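Local atomic coordinates of hexokinase (Schistosoma mansoni, PDB entry 1BDG), a protein that binds glucose and, as expected of a hexokinase, transfers a phosphoryl group from ATP to hexoses, the first step of glycolysis. Residues A206-K211 and C428-E433; D267-I272 and V295-V300; K306-G311 and N360-Y365; P314-L317 and N321-L324; D330-P335 and C410-D415. One frame throughout, in Å; residues are numbered along the deposited sequence.

All five contacts lie in the region predicted to be the large subdomain. Contacts 2, 3 and 4 form a cluster, their centres 12 to 15 Å apart: Ile299 of contact 2 packs on Leu308 of contact 3, and Arg296 of contact 2 leans on Ser322 and Leu323 of contact 4. Contact 5 joins this cluster through Arg364 of contact 3, which meets Glu332 and Asp334, and it reaches contact 1 through Met413 and Thr414, which pack on Leu429. Contact 1 lies at the sheet, in touch with contact 5 but with its centre 42 Å from that of contact 3. The bound glucose is about 13 Å from the side chain of Met270 in contact 2.

Contact 1. Residues A206-K211 and C428-E433; sequences ALEDPK and CLRLSE
At the sheet edge formed by strand 426-431 of the large subdomain, Arg430 reaches over to Glu208 and Asp209 in the loop between helix 197-206 and strand 212-218. Strand 393-399 lies between strands 212-218 and 426-431, so the arginine bridges from the outermost strand to a connection two strands away, and its side chain rests on Thr395 as it passes. Its chain is extended from CG to NE, with CG anti to the backbone N (chi1 -171°), which carries the guanidinium to the loop.

Two carboxylates meet it at different nitrogens. Glu208 lays CB over one guanidinium face, 3.7 Å above the plane and offset toward the rim, while OE1 forms a salt bridge with NH1 at 3.6 Å. Asp209 comes in by the other end of the group: OD2 forms a second salt bridge, 3.6 Å from Arg430 NE, and the carboxylate plane is turned 83° from that of the guanidinium. A water completes the link, donating to Asp209 OD2 (3.0 Å) and accepting from Arg430 NE (2.9 Å).

The other oxygen of Asp209 is used locally. OD1 accepts from Lys211 N at 3.1 Å, an Asx turn that fixes the carboxylate as the chain turns toward strand 212-218; the disulfide Cys205-Cys212 flanks the same loop. OD2 also has a weak hydrogen bond with Thr395 OG1.

Neither carboxylate makes a direct hydrogen bond with the arginine. This is therefore a loose salt-bridge network near the surface, held by charge and partly relayed by water, in which the two acids probably share the positive charge of Arg430.

Contact 2. Residues D267-I272 and V295-V300; sequences DKSMDI and VRHIIV
The His297 ring is the centre of the contact, lying against the backbone at Ser269 and Met270. Met270 CA sits over one face of the imidazole, 3.7 Å from the ring centroid and 19° off the normal, a CH-pi contact shifted toward the rim. Met270 CG lies near ND1 at 4.0 Å, and the thioether bends away from the ring. On the same side of the ring plane, near the CD2-NE2 bond, Ser269 OG is 3.2 Å from His297 CD2, and Ser269 O lies 3.2 Å from NE2, oblique to the ring.

A second layer sets these groups in place. His297 ND1 is hydrogen-bonded to the carbonyl of Glu293, one turn earlier in helix 288-304, which restrains the rotation of the imidazole. Ser269 OG lies between its backbone N and carbonyl carbon (chi1 62°), from where it bonds back to the carbonyl of Gln265 in its own helix. The bent chain of Met270 leads to Tyr290 and Glu293 of helix 288-304 and to Lys284, next to Glu283, a residue that binds the sugar substrate.

Helices 265-272 and 288-304 thus meet here through one aromatic side chain laid on a helix backbone. ND1 probably carries the proton, since its partner is a carbonyl oxygen; this bond holds the ring while its face packs on the CA of Met270.

Contact 3. Residues K306-G311 and N360-Y365; sequences KILFRG and NRIVRY
Ile362 holds CG1 anti to its carbonyl carbon (chi1 -78°) and then runs extended (chi2 174°), a course that sends CD1 out from helix 357-389 to Ile307. The same chi1 sets the other branch, CG2, beside Leu308. CD1 lies 4.0 Å from Ile307 CG2, where the two side chains cross at about a right angle, and it also comes close to the carbonyl oxygen of Ile307.

Leu308 divides its two methyls between neighbours on the helix. CD2 touches Ile362 CG2 at 3.6 Å as the side chains slide past each other in opposite directions, whereas CD1 meets Val363 CG2 at 3.8 Å. CD1 also lies over one face of the Phe309 ring, offset toward its rim. The interface is apolar and buried, with no hydrogen bond across it.

Segment 306-311 follows directly on helix 288-304, which ends in a Schellman motif with Lys306 as its C-prime residue. Phe309 N is tied back to Asp359 OD1 at the start of helix 357-389. Around this core, helix 5-16 packs on Ile307 and Ile362, Leu346 of helix 340-349 on Phe309 and Val363, and helix 288-304 on Leu308 through Ile299 and Val303.

Contact 4. Residues P314-L317 and N321-L324; sequences PERL and NSLL
Arg316 meets Ser322 through weak bonds from its guanidinium to the carbonyl oxygen, with its own carbonyl near the hydroxyl. Ser322 OG is hydrogen-bonded to Val319 O and also lies 3.1 Å from Arg316 O, which competes for the same proton. Ser322 O lies obliquely to the guanidinium, with Arg316 NE at 3.2 Å and NH2 at 3.0 Å. Both N-H groups are bent well off line (126° and 127°), making a weak forked pair on one carbonyl oxygen. The arginine reaches there by a bend at chi2 (99°), which lays CG alongside Ser322 CB at 3.7 Å.

Further backbone groups are met from helix 288-304: Leu317 O accepts a weak bond from Arg296 NH1, and Asn321 N gives one to Glu293 OE1. Beneath the polar layer, Leu317 CD2 touches Leu323 CD1 at 3.9 Å and also lies beside Ser322 OG.

The two segments belong to one long connection between helices 288-304 and 327-331. Leu323 packs on Arg296 and Ile299 of the first helix and on Leu328 of the second, Leu317 and Leu323 share Leu350, and Arg316 lies against Tyr327, a residue predicted by similarity to bind ATP.

Contact 5. Residues D330-P335 and C410-D415; sequences DVERDP and CERMTD. With SO4 (sulfate ion), chain D.
Glu332 and Arg412 carry the charge interaction across this contact, reaching toward each other from opposite directions. Glu332 OE1 and Arg412 NH2 form a salt bridge of 3.2 Å whose hydrogen bond is weak, with an N-H...O angle of 134°, and the carboxylate and guanidinium planes are steeply turned against each other. The second oxygen, OE2, makes a salt bridge with Arg364 NH1 of helix 357-389, so Glu332 lies between two arginines that probably stabilise its negative charge.

The anion contacts are straighter. A sulfate, probably from the crystallisation liquor, sits at the edge of the Arg412 guanidinium with its sulfur in the plane: NE donates to O3 at 2.8 Å (159°) and NH2 to O2 at 2.9 Å (164°). NH2 thus serves both the sulfate and Glu332, which approach it from different directions. Arg412 runs extended from CG to NE, carrying the group well clear of its helix.

Within the segments, hydrogen bonds fix the backbone. Cys410 O accepts from Thr414 N at 3.2 Å and from Thr414 OG1 at 2.7 Å, the two donors arriving on opposite faces of the carbonyl. Asp334 ends a type I beta turn that begins at Val331.

Outside them, Asp334 OD2 is hydrogen-bonded to Thr342 OG1 of helix 340-349, and the Arg412 side chain also touches Val371, Lys372 and Tyr376 of helix 357-389. The two-point grip on the sulfate is the familiar side-on pairing of arginine with an oxyanion, here placed where side chains of helix 409-420 and of the turn after helix 327-331 reach each other beside helix 357-389.

Contact 1. Residues A206-K211 and C428-E433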
# COMPACT_ATOMS: atom_id res chain seq x y z
N ALA A 206 9.60 -4.37 -14.56
CA ALA A 206 10.70 -5.13 -15.17
C ALA A 206 10.50 -5.22 -16.68
O ALA A 206 11.45 -5.07 -17.46
CB ALA A 206 10.79 -6.52 -14.55
N LEU A 207 9.25 -5.46 -17.08
CA LEU A 207 8.86 -5.56 -18.49
C LEU A 207 9.31 -4.36 -19.29
O LEU A 207 9.46 -4.45 -20.51
CB LEU A 207 7.34 -5.67 -18.61
CG LEU A 207 6.68 -7.00 -18.27
CD1 LEU A 207 5.15 -6.88 -18.31
CD2 LEU A 207 7.19 -8.02 -19.27
N GLU A 208 9.45 -3.22 -18.63
CA GLU A 208 9.87 -1.98 -19.28
C GLU A 208 11.35 -1.71 -19.00
O GLU A 208 12.15 -1.60 -19.92
CB GLU A 208 9.03 -0.81 -18.78
CG GLU A 208 7.51 -1.07 -18.89
CD GLU A 208 6.67 0.11 -18.40
OE1 GLU A 208 6.46 1.07 -19.20
OE2 GLU A 208 6.21 0.06 -17.24
N ASP A 209 11.71 -1.67 -17.72
CA ASP A 209 13.07 -1.40 -17.29
C ASP A 209 13.72 -2.69 -16.82
O ASP A 209 13.25 -3.31 -15.88
CB ASP A 209 13.04 -0.42 -16.13
CG ASP A 209 14.35 0.30 -15.93
OD1 ASP A 209 15.42 -0.31 -16.14
OD2 ASP A 209 14.32 1.49 -15.55
N PRO A 210 14.83 -3.09 -17.47
CA PRO A 210 15.58 -4.31 -17.14
C PRO A 210 16.27 -4.30 -15.77
O PRO A 210 16.65 -5.35 -15.23
CB PRO A 210 16.63 -4.37 -18.27
CG PRO A 210 15.86 -3.80 -19.44
CD PRO A 210 15.23 -2.57 -18.79
N LYS A 211 16.39 -3.10 -15.19
CA LYS A 211 17.05 -2.91 -13.91
C LYS A 211 16.14 -2.84 -12.70
O LYS A 211 16.61 -2.69 -11.58
CB LYS A 211 17.92 -1.68 -13.98
N CYS A 428 16.44 4.81 -9.00
CA CYS A 428 15.49 5.79 -9.50
C CYS A 428 14.05 5.28 -9.47
O CYS A 428 13.77 4.16 -9.91
CB CYS A 428 15.87 6.27 -10.90
SG CYS A 428 15.43 5.12 -12.16
N LEU A 429 13.15 6.09 -8.93
CA LEU A 429 11.74 5.71 -8.87
C LEU A 429 11.06 5.85 -10.23
O LEU A 429 10.99 6.94 -10.79
CB LEU A 429 11.01 6.55 -7.81
CG LEU A 429 11.45 6.29 -6.37
CD1 LEU A 429 10.79 7.25 -5.40
CD2 LEU A 429 11.13 4.86 -5.99
N ARG A 430 10.56 4.74 -10.75
CA ARG A 430 9.89 4.72 -12.05
C ARG A 430 8.43 4.34 -11.79
O ARG A 430 8.14 3.21 -11.40
CB ARG A 430 10.58 3.68 -12.94
CG ARG A 430 10.17 3.64 -14.41
CD ARG A 430 10.99 2.56 -15.16
NE ARG A 430 11.16 2.83 -16.59
CZ ARG A 430 10.18 2.85 -17.48
NH1 ARG A 430 8.93 2.62 -17.09
NH2 ARG A 430 10.43 3.13 -18.76
N LEU A 431 7.51 5.29 -11.93
CA LEU A 431 6.08 5.02 -11.70
C LEU A 431 5.58 3.92 -12.63
O LEU A 431 5.90 3.91 -13.81
CB LEU A 431 5.25 6.29 -11.91
CG LEU A 431 3.75 6.07 -12.20
CD1 LEU A 431 2.92 6.44 -11.00
CD2 LEU A 431 3.34 6.89 -13.39
N SER A 432 4.80 3.01 -12.07
CA SER A 432 4.23 1.89 -12.81
C SER A 432 2.89 2.27 -13.48
O SER A 432 1.80 1.80 -13.10
CB SER A 432 4.04 0.71 -11.87
OG SER A 432 3.40 -0.36 -12.52
N GLU A 433 3.01 3.06 -14.54
CA GLU A 433 1.89 3.58 -15.31
C GLU A 433 0.68 2.71 -15.57
O GLU A 433 -0.44 3.11 -15.26
CB GLU A 433 2.40 4.13 -16.63
CG GLU A 433 2.49 5.64 -16.67
CD GLU A 433 3.17 6.12 -17.95
OE1 GLU A 433 2.55 6.00 -19.03
OE2 GLU A 433 4.34 6.60 -17.85
O HOH W 1 13.67 4.34 -16.26

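Contact 2. Residues D267-I272 and V295-V300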
# COMPACT_ATOMS: atom_id res chain seq x y z
N ASP A 267 -1.08 8.18 17.00
CA ASP A 267 -0.87 6.92 16.30
C ASP A 267 -1.57 5.79 17.08
O ASP A 267 -2.13 4.86 16.49
CB ASP A 267 0.64 6.62 16.18
CG ASP A 267 1.34 7.47 15.13
OD1 ASP A 267 0.82 7.59 14.00
OD2 ASP A 267 2.44 7.98 15.41
N LYS A 268 -1.56 5.91 18.40
CA LYS A 268 -2.16 4.92 19.28
C LYS A 268 -3.67 5.00 19.34
O LYS A 268 -4.33 3.97 19.29
CB LYS A 268 -1.58 5.01 20.69
CG LYS A 268 -0.11 4.73 20.73
CD LYS A 268 0.48 4.83 22.11
CE LYS A 268 1.99 4.72 21.97
NZ LYS A 268 2.74 4.40 23.19
N SER A 269 -4.24 6.20 19.43
CA SER A 269 -5.69 6.31 19.47
C SER A 269 -6.32 6.15 18.09
O SER A 269 -7.53 5.93 17.98
CB SER A 269 -6.12 7.63 20.11
OG SER A 269 -5.67 8.73 19.35
N MET A 270 -5.50 6.30 17.05
CA MET A 270 -5.94 6.11 15.66
C MET A 270 -5.98 4.59 15.49
O MET A 270 -6.96 4.01 15.03
CB MET A 270 -4.90 6.73 14.71
CG MET A 270 -5.27 6.85 13.23
SD MET A 270 -5.07 5.36 12.24
CE MET A 270 -3.40 5.11 12.37
N ASP A 271 -4.90 3.94 15.92
CA ASP A 271 -4.77 2.49 15.86
C ASP A 271 -5.86 1.79 16.71
O ASP A 271 -6.62 0.95 16.22
CB ASP A 271 -3.36 2.10 16.32
CG ASP A 271 -3.14 0.62 16.35
OD1 ASP A 271 -3.50 -0.04 15.35
OD2 ASP A 271 -2.64 0.11 17.37
N ILE A 272 -5.96 2.15 17.99
CA ILE A 272 -6.95 1.58 18.89
C ILE A 272 -8.36 1.53 18.25
O ILE A 272 -9.07 0.52 18.35
CB ILE A 272 -7.03 2.43 20.22
CG1 ILE A 272 -5.85 2.12 21.14
CG2 ILE A 272 -8.31 2.18 20.97
CD1 ILE A 272 -5.75 3.11 22.31
N VAL A 295 -4.53 13.39 11.16
CA VAL A 295 -4.80 14.82 11.32
C VAL A 295 -6.14 15.03 12.02
O VAL A 295 -6.31 15.99 12.74
CB VAL A 295 -4.84 15.56 10.00
CG1 VAL A 295 -4.98 17.05 10.25
CG2 VAL A 295 -3.58 15.27 9.19
N ARG A 296 -7.09 14.13 11.80
CA ARG A 296 -8.37 14.24 12.47
C ARG A 296 -8.16 14.02 13.96
O ARG A 296 -8.71 14.75 14.77
CB ARG A 296 -9.39 13.21 11.97
CG ARG A 296 -10.83 13.61 12.31
CD ARG A 296 -11.84 12.59 11.90
NE ARG A 296 -11.61 11.34 12.59
CZ ARG A 296 -12.11 11.04 13.78
NH1 ARG A 296 -12.88 11.92 14.42
NH2 ARG A 296 -11.79 9.89 14.37
N HIS A 297 -7.40 12.99 14.30
CA HIS A 297 -7.12 12.69 15.70
C HIS A 297 -6.41 13.84 16.38
O HIS A 297 -6.76 14.20 17.48
CB HIS A 297 -6.32 11.40 15.84
CG HIS A 297 -7.18 10.18 15.88
ND1 HIS A 297 -7.73 9.63 14.75
CD2 HIS A 297 -7.65 9.46 16.92
CE1 HIS A 297 -8.52 8.62 15.09
NE2 HIS A 297 -8.48 8.50 16.41
N ILE A 298 -5.43 14.43 15.71
CA ILE A 298 -4.71 15.55 16.28
C ILE A 298 -5.73 16.67 16.52
O ILE A 298 -5.82 17.19 17.63
CB ILE A 298 -3.60 16.03 15.33
CG1 ILE A 298 -2.56 14.92 15.13
CG2 ILE A 298 -2.95 17.30 15.89
CD1 ILE A 298 -1.87 14.95 13.79
N ILE A 299 -6.51 16.99 15.49
CA ILE A 299 -7.54 18.03 15.58
C ILE A 299 -8.44 17.79 16.78
O ILE A 299 -8.39 18.55 17.74
CB ILE A 299 -8.37 18.14 14.28
CG1 ILE A 299 -7.50 18.68 13.15
CG2 ILE A 299 -9.56 19.08 14.48
CD1 ILE A 299 -8.21 18.74 11.82
N VAL A 300 -9.24 16.73 16.73
CA VAL A 300 -10.12 16.40 17.86
C VAL A 300 -9.41 16.60 19.23
O VAL A 300 -10.00 17.13 20.18
CB VAL A 300 -10.69 14.97 17.71
CG1 VAL A 300 -11.30 14.48 19.01
CG2 VAL A 300 -11.73 14.95 16.60

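Contact 3. Residues K306-G311 and N360-Y365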
# COMPACT_ATOMS: atom_id res chain seq x y z
N LYS A 306 -9.03 23.19 23.80
CA LYS A 306 -9.41 24.56 23.46
C LYS A 306 -8.41 25.28 22.53
O LYS A 306 -8.42 26.51 22.42
CB LYS A 306 -9.62 25.37 24.74
CG LYS A 306 -11.01 25.26 25.37
CD LYS A 306 -11.38 23.82 25.78
CE LYS A 306 -12.73 23.75 26.53
NZ LYS A 306 -13.06 22.35 26.93
N ILE A 307 -7.56 24.53 21.83
CA ILE A 307 -6.57 25.13 20.94
C ILE A 307 -7.07 25.29 19.50
O ILE A 307 -6.43 25.94 18.69
CB ILE A 307 -5.22 24.36 20.99
CG1 ILE A 307 -4.79 24.16 22.45
CG2 ILE A 307 -4.12 25.14 20.29
CD1 ILE A 307 -3.48 23.39 22.67
N LEU A 308 -8.24 24.72 19.20
CA LEU A 308 -8.86 24.82 17.88
C LEU A 308 -10.36 25.07 18.01
O LEU A 308 -11.00 24.66 18.97
CB LEU A 308 -8.67 23.54 17.05
CG LEU A 308 -7.59 23.37 15.97
CD1 LEU A 308 -8.04 22.29 15.00
CD2 LEU A 308 -7.37 24.65 15.21
N PHE A 309 -10.92 25.74 17.02
CA PHE A 309 -12.36 26.05 16.96
C PHE A 309 -12.99 26.43 18.30
O PHE A 309 -14.13 26.08 18.59
CB PHE A 309 -13.12 24.87 16.33
CG PHE A 309 -12.43 24.26 15.12
CD1 PHE A 309 -11.74 25.05 14.21
CD2 PHE A 309 -12.50 22.88 14.89
CE1 PHE A 309 -11.13 24.49 13.09
CE2 PHE A 309 -11.88 22.31 13.77
CZ PHE A 309 -11.20 23.12 12.88
N ARG A 310 -12.25 27.18 19.12
CA ARG A 310 -12.73 27.61 20.43
C ARG A 310 -13.30 26.48 21.27
O ARG A 310 -14.13 26.71 22.14
CB ARG A 310 -13.77 28.74 20.30
CG ARG A 310 -13.17 30.12 20.30
CD ARG A 310 -12.19 30.25 19.17
NE ARG A 310 -12.82 29.96 17.89
CZ ARG A 310 -12.16 29.81 16.74
NH1 ARG A 310 -10.84 29.91 16.72
NH2 ARG A 310 -12.83 29.55 15.62
N GLY A 311 -12.83 25.26 21.00
CA GLY A 311 -13.30 24.10 21.74
C GLY A 311 -14.51 23.39 21.15
O GLY A 311 -14.97 22.40 21.71
N ASN A 360 -6.76 27.59 10.61
CA ASN A 360 -6.24 27.22 9.30
C ASN A 360 -4.74 26.97 9.41
O ASN A 360 -4.24 25.93 8.97
CB ASN A 360 -6.51 28.34 8.30
CG ASN A 360 -7.98 28.45 7.93
OD1 ASN A 360 -8.41 29.48 7.41
ND2 ASN A 360 -8.73 27.39 8.15
N ARG A 361 -4.03 27.92 10.01
CA ARG A 361 -2.59 27.80 10.20
C ARG A 361 -2.23 26.53 11.00
O ARG A 361 -1.40 25.73 10.57
CB ARG A 361 -2.02 29.05 10.88
CG ARG A 361 -0.56 28.90 11.20
CD ARG A 361 0.15 30.22 11.29
NE ARG A 361 0.90 30.37 12.53
CZ ARG A 361 1.73 31.37 12.79
NH1 ARG A 361 1.93 32.31 11.86
NH2 ARG A 361 2.32 31.46 13.97
N ILE A 362 -2.87 26.37 12.15
CA ILE A 362 -2.68 25.20 13.02
C ILE A 362 -2.96 23.91 12.24
O ILE A 362 -2.17 22.97 12.31
CB ILE A 362 -3.62 25.25 14.27
CG1 ILE A 362 -3.06 26.23 15.31
CG2 ILE A 362 -3.87 23.87 14.84
CD1 ILE A 362 -3.97 26.45 16.48
N VAL A 363 -4.04 23.87 11.46
CA VAL A 363 -4.40 22.68 10.69
C VAL A 363 -3.44 22.33 9.54
O VAL A 363 -3.21 21.15 9.27
CB VAL A 363 -5.87 22.73 10.21
CG1 VAL A 363 -6.18 21.58 9.28
CG2 VAL A 363 -6.80 22.62 11.40
N ARG A 364 -2.89 23.33 8.85
CA ARG A 364 -1.96 23.05 7.75
C ARG A 364 -0.64 22.50 8.31
O ARG A 364 0.07 21.73 7.67
CB ARG A 364 -1.69 24.30 6.90
CG ARG A 364 -1.01 24.04 5.56
CD ARG A 364 0.22 24.91 5.37
NE ARG A 364 0.84 24.82 4.04
CZ ARG A 364 1.41 23.73 3.53
NH1 ARG A 364 1.44 22.59 4.23
NH2 ARG A 364 1.98 23.78 2.32
N TYR A 365 -0.31 22.91 9.53
CA TYR A 365 0.91 22.44 10.17
C TYR A 365 0.69 20.98 10.58
O TYR A 365 1.58 20.14 10.41
CB TYR A 365 1.21 23.31 11.39
CG TYR A 365 2.50 22.99 12.08
CD1 TYR A 365 3.72 23.36 11.53
CD2 TYR A 365 2.51 22.33 13.32
CE1 TYR A 365 4.92 23.09 12.19
CE2 TYR A 365 3.69 22.05 13.98
CZ TYR A 365 4.89 22.44 13.42
OH TYR A 365 6.05 22.19 14.10

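Contact 4. Residues P314-L317 and N321-L324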
# COMPACT_ATOMS: atom_id res chain seq x y z
N PRO A 314 -17.08 20.00 15.15
CA PRO A 314 -18.18 19.91 14.18
C PRO A 314 -18.70 18.48 14.08
O PRO A 314 -17.92 17.52 14.18
CB PRO A 314 -17.54 20.30 12.85
CG PRO A 314 -16.27 21.02 13.25
CD PRO A 314 -15.81 20.25 14.45
N GLU A 315 -20.01 18.34 13.83
CA GLU A 315 -20.67 17.04 13.70
C GLU A 315 -19.88 16.09 12.82
O GLU A 315 -19.59 14.96 13.22
CB GLU A 315 -22.10 17.22 13.15
N ARG A 316 -19.49 16.58 11.64
CA ARG A 316 -18.72 15.82 10.66
C ARG A 316 -17.49 15.13 11.25
O ARG A 316 -17.39 13.90 11.21
CB ARG A 316 -18.31 16.74 9.51
CG ARG A 316 -17.37 16.10 8.49
CD ARG A 316 -18.07 15.58 7.23
NE ARG A 316 -17.14 14.76 6.43
CZ ARG A 316 -17.13 14.67 5.10
NH1 ARG A 316 -18.00 15.36 4.37
NH2 ARG A 316 -16.25 13.87 4.51
N LEU A 317 -16.58 15.90 11.83
CA LEU A 317 -15.36 15.35 12.43
C LEU A 317 -15.57 14.46 13.67
O LEU A 317 -14.65 14.27 14.48
CB LEU A 317 -14.38 16.49 12.77
CG LEU A 317 -13.78 17.18 11.54
CD1 LEU A 317 -13.25 18.56 11.90
CD2 LEU A 317 -12.71 16.27 10.93
N ASN A 321 -13.22 8.71 9.59
CA ASN A 321 -12.89 8.84 8.17
C ASN A 321 -13.58 10.02 7.48
O ASN A 321 -13.74 10.03 6.26
CB ASN A 321 -13.18 7.54 7.42
CG ASN A 321 -12.23 6.42 7.81
OD1 ASN A 321 -12.26 5.35 7.21
ND2 ASN A 321 -11.39 6.65 8.81
N SER A 322 -13.95 11.03 8.25
CA SER A 322 -14.62 12.20 7.71
C SER A 322 -13.63 13.18 7.15
O SER A 322 -14.01 14.14 6.48
CB SER A 322 -15.46 12.90 8.78
OG SER A 322 -14.65 13.30 9.86
N LEU A 323 -12.35 12.97 7.47
CA LEU A 323 -11.26 13.81 7.02
C LEU A 323 -10.40 12.89 6.18
O LEU A 323 -9.55 12.18 6.69
CB LEU A 323 -10.47 14.38 8.21
CG LEU A 323 -9.68 15.68 8.00
CD1 LEU A 323 -9.11 16.08 9.34
CD2 LEU A 323 -8.57 15.52 6.94
N LEU A 324 -10.72 12.84 4.91
CA LEU A 324 -10.04 12.02 3.93
C LEU A 324 -8.61 12.48 3.76
O LEU A 324 -8.31 13.65 4.00
CB LEU A 324 -10.79 12.12 2.60
CG LEU A 324 -12.22 11.58 2.58
CD1 LEU A 324 -12.92 12.08 1.33
CD2 LEU A 324 -12.21 10.05 2.61

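Contact 5. Residues D330-P335 and C410-D415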
# COMPACT_ATOMS: atom_id res chain seq x y z
N ASP A 330 -4.72 18.96 -1.40
CA ASP A 330 -4.86 20.39 -1.67
C ASP A 330 -4.17 21.23 -0.60
O ASP A 330 -3.41 22.16 -0.91
CB ASP A 330 -6.34 20.78 -1.80
CG ASP A 330 -6.98 20.25 -3.08
OD1 ASP A 330 -6.23 19.82 -4.00
OD2 ASP A 330 -8.25 20.27 -3.17
N VAL A 331 -4.39 20.85 0.65
CA VAL A 331 -3.81 21.55 1.79
C VAL A 331 -2.31 21.79 1.66
O VAL A 331 -1.81 22.82 2.10
CB VAL A 331 -4.08 20.78 3.08
CG1 VAL A 331 -3.57 21.56 4.26
CG2 VAL A 331 -5.56 20.50 3.22
N GLU A 332 -1.62 20.85 1.01
CA GLU A 332 -0.17 20.90 0.80
C GLU A 332 0.38 21.94 -0.18
O GLU A 332 1.57 22.29 -0.10
CB GLU A 332 0.35 19.51 0.41
CG GLU A 332 0.85 18.70 1.58
CD GLU A 332 2.13 19.27 2.18
OE1 GLU A 332 3.14 19.36 1.43
OE2 GLU A 332 2.14 19.65 3.37
N ARG A 333 -0.47 22.46 -1.06
CA ARG A 333 -0.08 23.48 -2.05
C ARG A 333 -0.13 24.91 -1.47
O ARG A 333 0.04 25.89 -2.20
CB ARG A 333 -1.01 23.42 -3.27
CG ARG A 333 -1.23 22.01 -3.82
CD ARG A 333 -2.37 21.96 -4.84
NE ARG A 333 -2.74 20.57 -5.15
CZ ARG A 333 -1.95 19.71 -5.79
NH1 ARG A 333 -0.75 20.09 -6.23
NH2 ARG A 333 -2.36 18.48 -6.03
N ASP A 334 -0.33 25.02 -0.16
CA ASP A 334 -0.41 26.33 0.48
C ASP A 334 0.91 27.02 0.83
O ASP A 334 1.75 26.46 1.56
CB ASP A 334 -1.29 26.26 1.74
CG ASP A 334 -2.75 26.60 1.48
OD1 ASP A 334 -3.04 27.33 0.50
OD2 ASP A 334 -3.60 26.15 2.28
N PRO A 335 1.13 28.24 0.32
CA PRO A 335 2.36 28.98 0.61
C PRO A 335 2.27 29.46 2.07
O PRO A 335 1.32 29.14 2.78
CB PRO A 335 2.27 30.19 -0.36
CG PRO A 335 1.42 29.71 -1.47
CD PRO A 335 0.34 28.94 -0.71
N CYS A 410 6.86 12.11 -3.20
CA CYS A 410 8.01 11.44 -3.81
C CYS A 410 9.21 12.36 -3.68
O CYS A 410 10.35 11.91 -3.54
CB CYS A 410 7.74 11.14 -5.28
SG CYS A 410 8.96 11.83 -6.44
N GLU A 411 8.93 13.67 -3.70
CA GLU A 411 9.97 14.68 -3.60
C GLU A 411 10.75 14.51 -2.29
O GLU A 411 11.97 14.62 -2.29
CB GLU A 411 9.33 16.07 -3.66
CG GLU A 411 8.90 16.57 -5.05
CD GLU A 411 8.13 15.54 -5.89
OE1 GLU A 411 7.03 15.08 -5.47
OE2 GLU A 411 8.63 15.23 -7.01
N ARG A 412 10.05 14.20 -1.21
CA ARG A 412 10.66 14.02 0.10
C ARG A 412 11.16 12.59 0.37
O ARG A 412 12.25 12.40 0.91
CB ARG A 412 9.69 14.46 1.20
CG ARG A 412 9.34 15.93 1.19
CD ARG A 412 8.35 16.19 2.28
NE ARG A 412 7.82 17.55 2.31
CZ ARG A 412 6.55 17.83 2.57
NH1 ARG A 412 5.68 16.83 2.74
NH2 ARG A 412 6.12 19.09 2.61
N MET A 413 10.34 11.60 0.04
CA MET A 413 10.70 10.20 0.21
C MET A 413 12.13 9.99 -0.32
O MET A 413 13.03 9.59 0.43
CB MET A 413 9.72 9.31 -0.58
CG MET A 413 10.12 7.86 -0.76
SD MET A 413 8.71 6.94 -1.41
CE MET A 413 8.44 7.77 -2.97
N THR A 414 12.33 10.34 -1.60
CA THR A 414 13.61 10.24 -2.29
C THR A 414 14.75 10.88 -1.49
O THR A 414 15.85 10.34 -1.39
CB THR A 414 13.51 10.91 -3.68
OG1 THR A 414 12.42 10.34 -4.40
CG2 THR A 414 14.78 10.70 -4.48
N ASP A 415 14.49 12.04 -0.89
CA ASP A 415 15.54 12.68 -0.11
C ASP A 415 15.94 11.76 1.04
O ASP A 415 17.13 11.62 1.33
CB ASP A 415 15.09 14.05 0.41
CG ASP A 415 14.93 15.08 -0.71
OD1 ASP A 415 15.10 14.73 -1.92
OD2 ASP A 415 14.64 16.26 -0.37
S SO4 D . 9.72 20.59 2.47
O1 SO4 D . 10.59 21.54 1.82
O2 SO4 D . 8.34 20.89 2.14
O3 SO4 D . 10.04 19.25 2.02
O4 SO4 D . 9.90 20.66 3.90